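Long-range contact in transcriptional regulator, TetR family (Cytophaga hutchinsonii, PDB 3EUP), which probably acts as a TetR-family transcriptional regulator, binding DNA as a dimer through helix-turn-helix domains and responding to a small ligand: residues G106-L111 and L168-I173. Sequence-based numbering, arbitrary orientation.
Sequences GGCPLL and LVEGAI
Leu111 CD2 meets Ile173 CG2 at 3.7 Å, the closest apolar pairing between residues 106-111 and 168-173. The two branched side chains slide past each other in opposite directions; with chi1 at -63°, Ile173 turns CG2 away from its own backbone N and onto the leucine methyl. Branched aliphatic residues suit this buried seam, where methyl groups can mesh without polar partners.

Glu170 OE1 is buried with no partner in the model, lying against Leu110 CD2 at 3.6 Å and Leu111 CB at 3.7 Å. Such burial may favour a protonated carboxyl group, although the adjacent helix start could ease a negative charge. Glutamate fits because its aliphatic chain, bent about CB-CG (chi2 -57°), reaches the leucines; Leu110 and Glu170 cross at about a right angle. With an alanine in place of Glu170, a gap would probably open beside Leu110 and Leu111, leaving both less firmly packed.

The slacker part is Cys108 CB against Ile173 CD1, at 4.1 Å. Cysteine is small enough for this buried N-cap position, but SG is modelled implausibly near Glu170 OE1, so the long capping bond from Leu111 N is uncertain too. At Gly107 a beta carbon would collide with the preceding carbonyl O, and Pro109 turns away toward helix 55-78.

Neither side opens to solvent. Trp135 of helix 122-148 covers Leu110 and Glu170, Phe103 packs on Cys108 and Ile173, and Leu174 of the second subunit touches Leu110 and Glu170, placing this helix junction of the C-terminal TetR domain at the dimer interface.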
loop_
_atom_site.group_PDB
_atom_site.type_symbol
_atom_site.label_atom_id
_atom_site.label_comp_id
_atom_site.label_asym_id
_atom_site.label_seq_id
_atom_site.Cartn_x
_atom_site.Cartn_y
_atom_site.Cartn_z
ATOM N N GLY A 106 -10.511 -7.740 4.395
ATOM C CA GLY A 106 -9.629 -7.287 3.298
ATOM C C GLY A 106 -8.629 -6.201 3.651
ATOM O O GLY A 106 -7.791 -5.848 2.817
ATOM N N GLY A 107 -8.707 -5.644 4.860
ATOM C CA GLY A 107 -7.673 -4.735 5.353
ATOM C C GLY A 107 -8.026 -3.289 5.098
ATOM O O GLY A 107 -9.215 -2.923 5.134
ATOM N N CYS A 108 -7.010 -2.468 4.833
ATOM C CA CYS A 108 -7.194 -1.036 4.801
ATOM C C CYS A 108 -7.787 -0.625 3.470
ATOM O O CYS A 108 -7.170 -0.856 2.428
ATOM C CB CYS A 108 -5.882 -0.284 4.999
ATOM S SG CYS A 108 -6.075 1.504 5.003
ATOM N N PRO A 109 -8.992 -0.014 3.498
ATOM C CA PRO A 109 -9.578 0.437 2.237
ATOM C C PRO A 109 -8.797 1.570 1.555
ATOM O O PRO A 109 -8.907 1.763 0.333
ATOM C CB PRO A 109 -10.975 0.886 2.629
ATOM C CG PRO A 109 -10.921 1.154 4.107
ATOM C CD PRO A 109 -9.880 0.213 4.654
ATOM N N LEU A 110 -8.018 2.327 2.330
ATOM C CA LEU A 110 -7.319 3.460 1.769
ATOM C C LEU A 110 -6.170 2.925 0.921
ATOM O O LEU A 110 -5.989 3.312 -0.247
ATOM C CB LEU A 110 -6.870 4.377 2.905
ATOM C CG LEU A 110 -5.951 5.539 2.662
ATOM C CD1 LEU A 110 -5.854 6.364 3.967
ATOM C CD2 LEU A 110 -4.605 5.012 2.207
ATOM N N LEU A 111 -5.439 1.974 1.503
ATOM C CA LEU A 111 -4.417 1.273 0.776
ATOM C C LEU A 111 -5.026 0.543 -0.408
ATOM O O LEU A 111 -4.565 0.685 -1.495
ATOM C CB LEU A 111 -3.766 0.323 1.774
ATOM C CG LEU A 111 -2.523 -0.430 1.508
ATOM C CD1 LEU A 111 -1.346 0.482 1.081
ATOM C CD2 LEU A 111 -2.193 -1.222 2.821
ATOM N N LEU A 168 4.051 5.042 8.047
ATOM C CA LEU A 168 4.433 3.922 8.860
ATOM C C LEU A 168 3.288 2.941 9.110
ATOM O O LEU A 168 3.517 1.731 9.107
ATOM C CB LEU A 168 5.025 4.390 10.177
ATOM C CG LEU A 168 6.463 4.912 10.148
ATOM C CD1 LEU A 168 6.801 5.551 11.539
ATOM C CD2 LEU A 168 7.419 3.793 9.763
ATOM N N VAL A 169 2.071 3.444 9.325
ATOM C CA VAL A 169 0.941 2.593 9.566
ATOM C C VAL A 169 0.578 1.805 8.289
ATOM O O VAL A 169 0.467 0.589 8.321
ATOM C CB VAL A 169 -0.262 3.386 10.106
ATOM C CG1 VAL A 169 -1.533 2.508 10.143
ATOM C CG2 VAL A 169 0.074 3.927 11.522
ATOM N N GLU A 170 0.468 2.507 7.163
ATOM C CA GLU A 170 0.105 1.882 5.921
ATOM C C GLU A 170 1.188 0.914 5.435
ATOM O O GLU A 170 0.864 -0.120 4.907
ATOM C CB GLU A 170 -0.237 2.941 4.882
ATOM C CG GLU A 170 -1.412 3.822 5.315
ATOM C CD GLU A 170 -2.673 3.022 5.611
ATOM O OE1 GLU A 170 -3.383 2.616 4.643
ATOM O OE2 GLU A 170 -2.972 2.840 6.815
ATOM N N GLY A 171 2.457 1.264 5.651
ATOM C CA GLY A 171 3.594 0.413 5.337
ATOM C C GLY A 171 3.639 -0.834 6.202
ATOM O O GLY A 171 3.971 -1.911 5.694
ATOM N N ALA A 172 3.272 -0.701 7.485
ATOM C CA ALA A 172 3.171 -1.840 8.394
ATOM C C ALA A 172 2.122 -2.802 7.874
ATOM O O ALA A 172 2.390 -3.979 7.777
ATOM C CB ALA A 172 2.863 -1.381 9.891
ATOM N N ILE A 173 0.949 -2.288 7.487
ATOM C CA ILE A 173 -0.139 -3.121 6.965
ATOM C C ILE A 173 0.314 -3.879 5.712
ATOM O O ILE A 173 0.105 -5.108 5.592
ATOM C CB ILE A 173 -1.445 -2.324 6.751
ATOM C CG1 ILE A 173 -1.983 -1.776 8.121
ATOM C CG2 ILE A 173 -2.484 -3.161 5.912
ATOM C CD1 ILE A 173 -3.229 -0.867 8.020
#